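Local coordinates for protein DNA polymerase (Pyrobaculum calidifontis, PDB 5MDN) that probably catalyses DNA synthesis, adding deoxyribonucleotides from their triphosphates to a growing DNA strand and releasing diphosphate, at residues A[6-11]-A[114-119]; A[36-41]-A[120-125]; A[20-25]-A[30-35]. One frame throughout, in Å; residues are numbered along the deposited sequence.

Contact 1: A[6-11]-A[114-119]. With MG (magnesium ion), chain C.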
loop_
_atom_site.group_PDB
_atom_site.type_symbol
_atom_site.label_atom_id
_atom_site.label_comp_id
_atom_site.label_asym_id
_atom_site.label_seq_id
_atom_site.Cartn_x
_atom_site.Cartn_y
_atom_site.Cartn_z
ATOM N N LEU A 6 6.993 14.927 -12.058
ATOM C CA LEU A 6 7.200 14.399 -10.711
ATOM C C LEU A 6 6.018 14.678 -9.787
ATOM O O LEU A 6 5.487 13.759 -9.156
ATOM C CB LEU A 6 8.476 14.991 -10.101
ATOM C CG LEU A 6 9.789 14.223 -10.255
ATOM C CD1 LEU A 6 10.953 15.089 -9.807
ATOM C CD2 LEU A 6 9.748 12.933 -9.449
ATOM N N ASP A 7 5.607 15.942 -9.687
ATOM C CA ASP A 7 4.596 16.368 -8.732
ATOM C C ASP A 7 3.690 17.401 -9.386
ATOM O O ASP A 7 4.100 18.114 -10.306
ATOM C CB ASP A 7 5.240 16.956 -7.467
ATOM C CG ASP A 7 4.251 17.129 -6.338
ATOM O OD1 ASP A 7 3.181 16.488 -6.383
ATOM O OD2 ASP A 7 4.544 17.906 -5.405
ATOM N N ALA A 8 2.448 17.468 -8.910
ATOM C CA ALA A 8 1.471 18.426 -9.408
ATOM C C ALA A 8 0.750 19.083 -8.242
ATOM O O ALA A 8 0.401 18.419 -7.263
ATOM C CB ALA A 8 0.459 17.748 -10.337
ATOM N N THR A 9 0.524 20.393 -8.358
ATOM C CA THR A 9 -0.162 21.184 -7.342
ATOM C C THR A 9 -1.079 22.178 -8.041
ATOM O O THR A 9 -1.162 22.218 -9.272
ATOM C CB THR A 9 0.825 21.930 -6.429
ATOM O OG1 THR A 9 1.559 22.892 -7.199
ATOM C CG2 THR A 9 1.798 20.968 -5.755
ATOM N N TYR A 10 -1.780 22.987 -7.247
ATOM C CA TYR A 10 -2.531 24.104 -7.802
ATOM C C TYR A 10 -2.743 25.157 -6.725
ATOM O O TYR A 10 -2.857 24.838 -5.538
ATOM C CB TYR A 10 -3.880 23.657 -8.386
ATOM C CG TYR A 10 -5.002 23.512 -7.379
ATOM C CD1 TYR A 10 -5.182 22.331 -6.670
ATOM C CD2 TYR A 10 -5.897 24.553 -7.153
ATOM C CE1 TYR A 10 -6.213 22.197 -5.755
ATOM C CE2 TYR A 10 -6.926 24.429 -6.241
ATOM C CZ TYR A 10 -7.081 23.249 -5.545
ATOM O OH TYR A 10 -8.107 23.119 -4.637
ATOM N N SER A 11 -2.791 26.412 -7.160
ATOM C CA SER A 11 -3.149 27.545 -6.323
ATOM C C SER A 11 -4.359 28.253 -6.923
ATOM O O SER A 11 -4.820 27.926 -8.021
ATOM C CB SER A 11 -1.971 28.518 -6.177
ATOM O OG SER A 11 -1.603 29.064 -7.433
ATOM N N ARG A 114 -10.671 15.381 -7.557
ATOM C CA ARG A 114 -9.764 16.431 -7.114
ATOM C C ARG A 114 -9.131 17.129 -8.315
ATOM O O ARG A 114 -8.846 16.508 -9.343
ATOM C CB ARG A 114 -8.701 15.871 -6.162
ATOM C CG ARG A 114 -7.653 14.984 -6.779
ATOM C CD ARG A 114 -6.729 14.445 -5.690
ATOM N NE ARG A 114 -7.385 13.429 -4.870
ATOM C CZ ARG A 114 -7.013 12.154 -4.821
ATOM N NH1 ARG A 114 -5.978 11.739 -5.540
ATOM N NH2 ARG A 114 -7.672 11.295 -4.057
ATOM N N TYR A 115 -8.934 18.439 -8.170
ATOM C CA TYR A 115 -8.750 19.322 -9.319
ATOM C C TYR A 115 -7.517 18.954 -10.143
ATOM O O TYR A 115 -7.599 18.838 -11.371
ATOM C CB TYR A 115 -8.681 20.771 -8.834
ATOM C CG TYR A 115 -8.483 21.794 -9.926
ATOM C CD1 TYR A 115 -9.442 21.976 -10.915
ATOM C CD2 TYR A 115 -7.363 22.614 -9.943
ATOM C CE1 TYR A 115 -9.275 22.920 -11.909
ATOM C CE2 TYR A 115 -7.192 23.566 -10.930
ATOM C CZ TYR A 115 -8.148 23.713 -11.911
ATOM O OH TYR A 115 -7.975 24.659 -12.895
ATOM N N TYR A 116 -6.359 18.780 -9.497
ATOM C CA TYR A 116 -5.150 18.528 -10.278
ATOM C C TYR A 116 -5.130 17.135 -10.901
ATOM O O TYR A 116 -4.385 16.914 -11.863
ATOM C CB TYR A 116 -3.895 18.765 -9.430
ATOM C CG TYR A 116 -3.629 17.768 -8.324
ATOM C CD1 TYR A 116 -4.399 17.755 -7.168
ATOM C CD2 TYR A 116 -2.578 16.864 -8.421
ATOM C CE1 TYR A 116 -4.144 16.854 -6.151
ATOM C CE2 TYR A 116 -2.316 15.960 -7.410
ATOM C CZ TYR A 116 -3.102 15.959 -6.278
ATOM O OH TYR A 116 -2.848 15.061 -5.267
ATOM N N MET A 117 -5.924 16.193 -10.384
ATOM C CA MET A 117 -6.120 14.932 -11.095
ATOM C C MET A 117 -7.063 15.109 -12.280
ATOM O O MET A 117 -6.876 14.477 -13.326
ATOM C CB MET A 117 -6.652 13.860 -10.145
ATOM C CG MET A 117 -5.638 13.353 -9.135
ATOM S SD MET A 117 -4.200 12.592 -9.906
ATOM C CE MET A 117 -4.974 11.277 -10.844
ATOM N N ARG A 118 -8.087 15.952 -12.123
ATOM C CA ARG A 118 -8.960 16.302 -13.239
ATOM C C ARG A 118 -8.158 16.853 -14.412
ATOM O O ARG A 118 -8.396 16.490 -15.570
ATOM C CB ARG A 118 -10.001 17.321 -12.775
ATOM C CG ARG A 118 -11.040 17.705 -13.818
ATOM C CD ARG A 118 -12.179 16.699 -13.886
ATOM N NE ARG A 118 -11.923 15.625 -14.834
ATOM C CZ ARG A 118 -12.754 14.612 -15.050
ATOM N NH1 ARG A 118 -13.896 14.538 -14.381
ATOM N NH2 ARG A 118 -12.444 13.673 -15.932
ATOM N N TYR A 119 -7.206 17.745 -14.128
ATOM C CA TYR A 119 -6.408 18.355 -15.188
ATOM C C TYR A 119 -5.584 17.314 -15.936
ATOM O O TYR A 119 -5.585 17.277 -17.173
ATOM C CB TYR A 119 -5.501 19.437 -14.602
ATOM C CG TYR A 119 -4.595 20.085 -15.622
ATOM C CD1 TYR A 119 -5.042 21.140 -16.406
ATOM C CD2 TYR A 119 -3.290 19.645 -15.799
ATOM C CE1 TYR A 119 -4.216 21.734 -17.341
ATOM C CE2 TYR A 119 -2.458 20.230 -16.729
ATOM C CZ TYR A 119 -2.926 21.275 -17.498
ATOM O OH TYR A 119 -2.098 21.862 -18.427
HETATM MG MG MG C . 1.969 16.056 -4.229
#
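The ring of Y10 takes the edge of Y115 over one face: Y115 CD2 stands 3.6 Å from Y10 CG, toward the rim and not over the middle. Centroids lie 5.0 Å apart and the planes meet at 69°, which makes the pair T-shaped (edge-to-face). With CG anti to the backbone N (chi1 180°), the Y115 ring extends from the helix so that its CD2 edge meets Y10. The third ring, Y116, meets A8 obliquely, its CD2 lying 3.7 Å from A8 CB and 3.6 Å from A8 O. All of this packs strand 6-11 against the start of helix 115-123, with the segment axes 8.3 Å apart at closest and 118° between their directions; no hydrogen bond joins the two. An alanine at Y10 would take away the face that receives Y115 CD2 and would probably leave that ring edge without its aromatic mate. The strand carries a classic beta bulge, in which L6 and D7 both face F22. From the bulge, D7 binds magnesium through OD1 at 2.5 Å, while OD2 accepts a hydrogen bond from G272 N. D363, the other protein ligand of this magnesium, lies near the side chain of Y116.

Contact 2: A[36-41]-A[120-125]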
loop_
_atom_site.group_PDB
_atom_site.type_symbol
_atom_site.label_atom_id
_atom_site.label_comp_id
_atom_site.label_asym_id
_atom_site.label_seq_id
_atom_site.Cartn_x
_atom_site.Cartn_y
_atom_site.Cartn_z
ATOM N N ARG A 36 -3.201 28.269 -16.624
ATOM C CA ARG A 36 -4.217 29.078 -15.968
ATOM C C ARG A 36 -5.594 28.952 -16.609
ATOM O O ARG A 36 -6.576 29.421 -16.025
ATOM C CB ARG A 36 -3.788 30.550 -15.968
ATOM C CG ARG A 36 -2.397 30.774 -15.401
ATOM C CD ARG A 36 -2.056 32.254 -15.304
ATOM N NE ARG A 36 -0.706 32.462 -14.787
ATOM C CZ ARG A 36 0.401 32.365 -15.518
ATOM N NH1 ARG A 36 0.328 32.060 -16.807
ATOM N NH2 ARG A 36 1.586 32.567 -14.957
ATOM N N ARG A 37 -5.688 28.344 -17.791
ATOM C CA ARG A 37 -6.927 28.348 -18.557
ATOM C C ARG A 37 -7.882 27.215 -18.196
ATOM O O ARG A 37 -9.080 27.327 -18.484
ATOM C CB ARG A 37 -6.598 28.321 -20.054
ATOM C CG ARG A 37 -5.996 29.644 -20.508
ATOM C CD ARG A 37 -5.770 29.750 -22.005
ATOM N NE ARG A 37 -5.273 31.083 -22.342
ATOM C CZ ARG A 37 -3.985 31.409 -22.403
ATOM N NH1 ARG A 37 -3.055 30.495 -22.163
ATOM N NH2 ARG A 37 -3.627 32.649 -22.705
ATOM N N PHE A 38 -7.396 26.135 -17.588
ATOM C CA PHE A 38 -8.280 25.049 -17.187
ATOM C C PHE A 38 -9.123 25.462 -15.982
ATOM O O PHE A 38 -8.699 26.265 -15.148
ATOM C CB PHE A 38 -7.472 23.796 -16.853
ATOM C CG PHE A 38 -8.309 22.563 -16.675
ATOM C CD1 PHE A 38 -8.862 21.919 -17.772
ATOM C CD2 PHE A 38 -8.547 22.048 -15.411
ATOM C CE1 PHE A 38 -9.635 20.784 -17.610
ATOM C CE2 PHE A 38 -9.319 20.915 -15.244
ATOM C CZ PHE A 38 -9.865 20.282 -16.345
ATOM N N ARG A 39 -10.325 24.892 -15.890
ATOM C CA ARG A 39 -11.267 25.221 -14.827
ATOM C C ARG A 39 -12.047 23.976 -14.431
ATOM O O ARG A 39 -12.324 23.123 -15.284
ATOM C CB ARG A 39 -12.230 26.344 -15.247
ATOM C CG ARG A 39 -11.519 27.646 -15.573
ATOM C CD ARG A 39 -12.398 28.868 -15.415
ATOM N NE ARG A 39 -11.616 30.010 -14.948
ATOM C CZ ARG A 39 -10.747 30.684 -15.697
ATOM N NH1 ARG A 39 -10.536 30.334 -16.960
ATOM N NH2 ARG A 39 -10.082 31.708 -15.182
ATOM N N PRO A 40 -12.417 23.845 -13.158
ATOM C CA PRO A 40 -13.130 22.645 -12.709
ATOM C C PRO A 40 -14.565 22.617 -13.212
ATOM O O PRO A 40 -15.152 23.640 -13.573
ATOM C CB PRO A 40 -13.081 22.755 -11.181
ATOM C CG PRO A 40 -12.986 24.221 -10.923
ATOM C CD PRO A 40 -12.194 24.804 -12.061
ATOM N N TYR A 41 -15.134 21.413 -13.221
ATOM C CA TYR A 41 -16.474 21.207 -13.753
ATOM C C TYR A 41 -17.042 19.904 -13.207
ATOM O O TYR A 41 -16.327 19.079 -12.635
ATOM C CB TYR A 41 -16.463 21.192 -15.285
ATOM C CG TYR A 41 -15.682 20.043 -15.880
ATOM C CD1 TYR A 41 -16.287 18.813 -16.124
ATOM C CD2 TYR A 41 -14.337 20.182 -16.194
ATOM C CE1 TYR A 41 -15.575 17.759 -16.666
ATOM C CE2 TYR A 41 -13.618 19.134 -16.736
ATOM C CZ TYR A 41 -14.242 17.925 -16.970
ATOM O OH TYR A 41 -13.531 16.878 -17.511
ATOM N N MET A 120 -4.860 16.464 -15.204
ATOM C CA MET A 120 -3.980 15.499 -15.857
ATOM C C MET A 120 -4.777 14.472 -16.651
ATOM O O MET A 120 -4.335 14.026 -17.716
ATOM C CB MET A 120 -3.078 14.820 -14.826
ATOM C CG MET A 120 -2.053 15.759 -14.205
ATOM S SD MET A 120 -0.807 14.927 -13.199
ATOM C CE MET A 120 -1.840 13.967 -12.100
ATOM N N ILE A 121 -5.944 14.073 -16.142
ATOM C CA ILE A 121 -6.809 13.162 -16.888
ATOM C C ILE A 121 -7.269 13.806 -18.192
ATOM O O ILE A 121 -7.148 13.218 -19.273
ATOM C CB ILE A 121 -8.005 12.723 -16.023
ATOM C CG1 ILE A 121 -7.557 11.710 -14.967
ATOM C CG2 ILE A 121 -9.117 12.144 -16.888
ATOM C CD1 ILE A 121 -8.642 11.336 -13.980
ATOM N N ASP A 122 -7.809 15.025 -18.109
ATOM C CA ASP A 122 -8.394 15.661 -19.287
ATOM C C ASP A 122 -7.331 16.026 -20.317
ATOM O O ASP A 122 -7.564 15.905 -21.525
ATOM C CB ASP A 122 -9.186 16.900 -18.869
ATOM C CG ASP A 122 -10.457 16.553 -18.123
ATOM O OD1 ASP A 122 -10.551 15.427 -17.591
ATOM O OD2 ASP A 122 -11.365 17.409 -18.069
ATOM N N LYS A 123 -6.164 16.477 -19.867
ATOM C CA LYS A 123 -5.092 16.872 -20.771
ATOM C C LYS A 123 -4.170 15.718 -21.140
ATOM O O LYS A 123 -3.274 15.902 -21.970
ATOM C CB LYS A 123 -4.274 18.009 -20.153
ATOM C CG LYS A 123 -5.108 19.219 -19.768
ATOM C CD LYS A 123 -5.728 19.871 -20.992
ATOM C CE LYS A 123 -6.696 20.973 -20.600
ATOM N NZ LYS A 123 -7.440 21.509 -21.774
ATOM N N GLY A 124 -4.370 14.540 -20.557
ATOM C CA GLY A 124 -3.526 13.401 -20.858
ATOM C C GLY A 124 -2.134 13.478 -20.275
ATOM O O GLY A 124 -1.202 12.894 -20.836
ATOM N N VAL A 125 -1.966 14.184 -19.161
ATOM C CA VAL A 125 -0.674 14.258 -18.489
ATOM C C VAL A 125 -0.482 12.985 -17.677
ATOM O O VAL A 125 -1.255 12.701 -16.755
ATOM C CB VAL A 125 -0.583 15.502 -17.594
ATOM C CG1 VAL A 125 0.795 15.596 -16.955
ATOM C CG2 VAL A 125 -0.905 16.756 -18.386
#
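F38 meets the C-terminal part of helix 115-123 through two neighbouring residues, D122 and K123. The carboxylate of D122 comes to the rim of the phenyl ring: OD2 lies near the ring plane, 3.7 Å from F38 CZ, and the carboxylate is turned 87° from the ring, so the flat groups stand almost perpendicular. K123 adds an aliphatic contact, its CE lying 3.7 Å from F38 CD1. The lysine chain bends at chi2 (-64°), which brings its far end back along the phenyl ring, the two side chains sliding past each other in opposite directions. Y41 approaches D122 from the opposing direction and has OD2 at the edge of its ring, but the oxygens are modelled too close together for the nature of that contact to be trusted. The buried area, 171 Å² over both sides, fits a small contact made by side chains, as does the wide spacing of the backbones, with F38 CA and K123 CA 9.5 Å apart. Just past K123 the helix closes with a Schellman motif. V125 N donates to M120 O at 2.8 Å, and a weak bond of 3.3 Å runs from G124 N to I121 O; G124 is the C-prime residue, with a phi of 73°. Around this first shell, R118, one turn earlier in the helix, makes a salt bridge through NH2 to D122 OD1 and also touches F38 and Y41, so it probably sets the carboxylate between the two aromatic residues. Y119 packs edge-to-face with F38, and K83 makes a cation-pi contact with Y41. Farther out, W152 of strand 144-155 touches both K123 and V125, while R380 NH1 of helix 370-384 donates to V125 O.

Contact 3: A[20-25]-A[30-35]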
loop_
_atom_site.group_PDB
_atom_site.type_symbol
_atom_site.label_atom_id
_atom_site.label_comp_id
_atom_site.label_asym_id
_atom_site.label_seq_id
_atom_site.Cartn_x
_atom_site.Cartn_y
_atom_site.Cartn_z
ATOM N N ARG A 20 -0.058 23.680 -11.533
ATOM C CA ARG A 20 1.389 23.588 -11.665
ATOM C C ARG A 20 1.812 22.127 -11.741
ATOM O O ARG A 20 1.280 21.278 -11.018
ATOM C CB ARG A 20 2.094 24.269 -10.488
ATOM C CG ARG A 20 1.670 25.707 -10.255
ATOM C CD ARG A 20 2.764 26.488 -9.544
ATOM N NE ARG A 20 2.440 27.906 -9.431
ATOM C CZ ARG A 20 1.856 28.456 -8.371
ATOM N NH1 ARG A 20 1.532 27.706 -7.327
ATOM N NH2 ARG A 20 1.596 29.755 -8.355
ATOM N N VAL A 21 2.770 21.837 -12.621
ATOM C CA VAL A 21 3.327 20.496 -12.778
ATOM C C VAL A 21 4.845 20.613 -12.761
ATOM O O VAL A 21 5.426 21.314 -13.598
ATOM C CB VAL A 21 2.853 19.810 -14.073
ATOM C CG1 VAL A 21 3.158 18.323 -14.019
ATOM C CG2 VAL A 21 1.365 20.043 -14.300
ATOM N N PHE A 22 5.484 19.933 -11.811
ATOM C CA PHE A 22 6.933 19.954 -11.659
ATOM C C PHE A 22 7.538 18.700 -12.281
ATOM O O PHE A 22 7.007 17.598 -12.114
ATOM C CB PHE A 22 7.324 20.045 -10.181
ATOM C CG PHE A 22 6.713 21.218 -9.458
ATOM C CD1 PHE A 22 5.427 21.145 -8.947
ATOM C CD2 PHE A 22 7.429 22.391 -9.286
ATOM C CE1 PHE A 22 4.863 22.218 -8.282
ATOM C CE2 PHE A 22 6.870 23.470 -8.622
ATOM C CZ PHE A 22 5.586 23.382 -8.119
ATOM N N GLY A 23 8.651 18.867 -12.984
ATOM C CA GLY A 23 9.242 17.747 -13.685
ATOM C C GLY A 23 10.655 18.022 -14.151
ATOM O O GLY A 23 11.306 18.964 -13.698
ATOM N N VAL A 24 11.120 17.176 -15.071
ATOM C CA VAL A 24 12.509 17.152 -15.526
ATOM C C VAL A 24 12.513 17.211 -17.049
ATOM O O VAL A 24 12.234 16.205 -17.712
ATOM C CB VAL A 24 13.254 15.902 -15.038
ATOM C CG1 VAL A 24 14.669 15.876 -15.596
ATOM C CG2 VAL A 24 13.275 15.853 -13.516
ATOM N N ASP A 25 12.883 18.364 -17.603
ATOM C CA ASP A 25 12.811 18.563 -19.045
ATOM C C ASP A 25 13.803 17.651 -19.772
ATOM O O ASP A 25 14.578 16.906 -19.165
ATOM C CB ASP A 25 13.061 20.028 -19.399
ATOM C CG ASP A 25 14.483 20.465 -19.123
ATOM O OD1 ASP A 25 15.231 19.718 -18.456
ATOM O OD2 ASP A 25 14.860 21.554 -19.602
ATOM N N ARG A 30 15.366 20.770 -13.667
ATOM C CA ARG A 30 14.061 20.735 -13.021
ATOM C C ARG A 30 13.308 22.023 -13.326
ATOM O O ARG A 30 13.796 23.118 -13.030
ATOM C CB ARG A 30 14.210 20.539 -11.512
ATOM C CG ARG A 30 14.523 19.107 -11.075
ATOM C CD ARG A 30 15.962 18.707 -11.393
ATOM N NE ARG A 30 16.247 17.320 -11.033
ATOM C CZ ARG A 30 16.568 16.371 -11.907
ATOM N NH1 ARG A 30 16.646 16.661 -13.197
ATOM N NH2 ARG A 30 16.809 15.135 -11.493
ATOM N N VAL A 31 12.118 21.893 -13.913
ATOM C CA VAL A 31 11.306 23.028 -14.330
ATOM C C VAL A 31 9.883 22.816 -13.828
ATOM O O VAL A 31 9.547 21.778 -13.260
ATOM C CB VAL A 31 11.309 23.231 -15.861
ATOM C CG1 VAL A 31 12.730 23.396 -16.380
ATOM C CG2 VAL A 31 10.615 22.066 -16.550
ATOM N N VAL A 32 9.047 23.830 -14.039
ATOM C CA VAL A 32 7.647 23.790 -13.632
ATOM C C VAL A 32 6.795 24.321 -14.778
ATOM O O VAL A 32 7.076 25.392 -15.329
ATOM C CB VAL A 32 7.400 24.593 -12.336
ATOM C CG1 VAL A 32 8.024 25.979 -12.421
ATOM C CG2 VAL A 32 5.910 24.685 -12.039
ATOM N N LEU A 33 5.762 23.564 -15.144
ATOM C CA LEU A 33 4.832 23.939 -16.198
ATOM C C LEU A 33 3.526 24.397 -15.567
ATOM O O LEU A 33 3.059 23.807 -14.589
ATOM C CB LEU A 33 4.582 22.774 -17.160
ATOM C CG LEU A 33 5.510 22.652 -18.372
ATOM C CD1 LEU A 33 6.967 22.534 -17.962
ATOM C CD2 LEU A 33 5.096 21.470 -19.237
ATOM N N VAL A 34 2.936 25.446 -16.135
ATOM C CA VAL A 34 1.775 26.090 -15.540
ATOM C C VAL A 34 0.667 26.247 -16.575
ATOM O O VAL A 34 0.921 26.425 -17.771
ATOM C CB VAL A 34 2.169 27.453 -14.921
ATOM C CG1 VAL A 34 2.203 28.557 -15.971
ATOM C CG2 VAL A 34 1.251 27.799 -13.785
ATOM N N ASP A 35 -0.576 26.145 -16.104
ATOM C CA ASP A 35 -1.757 26.342 -16.939
ATOM C C ASP A 35 -2.802 27.097 -16.132
ATOM O O ASP A 35 -3.239 26.620 -15.081
ATOM C CB ASP A 35 -2.330 25.010 -17.432
ATOM C CG ASP A 35 -3.246 25.175 -18.635
ATOM O OD1 ASP A 35 -3.789 26.284 -18.830
ATOM O OD2 ASP A 35 -3.424 24.193 -19.384
#
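V21 O receives the straightest bond of this pairing, from L33 N at 2.8 Å with an N-H...O angle of 171°, and V32 CA also approaches it, at 3.3 Å in a CA-H...O contact. The return bond, V21 N to L33 O, is equally short, so the two residues form a hydrogen-bonded pair of the antiparallel beta hairpin made by strands 17-24 and 30-35. G23 and V31 form the next such pair: G23 N reaches V31 O at 3.1 Å and V31 N reaches G23 O at 3.0 Å. Between and beyond them lie the non-hydrogen-bonded pairs R20-V34, F22-V32 and V24-R30, whose side chains all emerge on one face of the sheet. There F22 and V32 lie side by side, pointing the same way. V32 CG2 is 4.0 Å from the centroid of the F22 ring and 23° off its normal, which places it over the face as a CH-pi contact; it can do so because CG2 stands anti to the backbone N, while CG1 lies between the backbone N and the carbonyl carbon. L144 and L256 also touch F22, extending the apolar packing, and D7 of the magnesium site is close to it. On the other face V21 and L33 both touch F3. Next to the turn of the hairpin, R30 bends at chi2 (73°) and turns one face of its guanidinium to V24, while NH2 makes a salt bridge to D225 OD2 and a hydrogen bond to P162 O. V24 CG2 sits 3.5 Å above the plane of the R30 guanidinium, offset toward its rim.

Overall arrangement
From the N terminus, strand 5-12 comes first, but contact 1 waits until the chain returns as helix 115-123, closing a loop of 102 residues. Inside that loop, contact 3 closes the short hairpin 20-25/30-35, so it is nested in contact 1. Segment 30-35 runs directly into 36-41, where contact 2 opens; contact 2 is thus in series with contact 3 and crosses contact 1, its second partner following 114-119 on the same helix. L6 and D7 pair with F22, which joins contacts 1 and 3 in one mixed sheet. Y115 and Y119 pack on the 36-41 loop, so the helix bridges that sheet and the connection leading to strand 41-46.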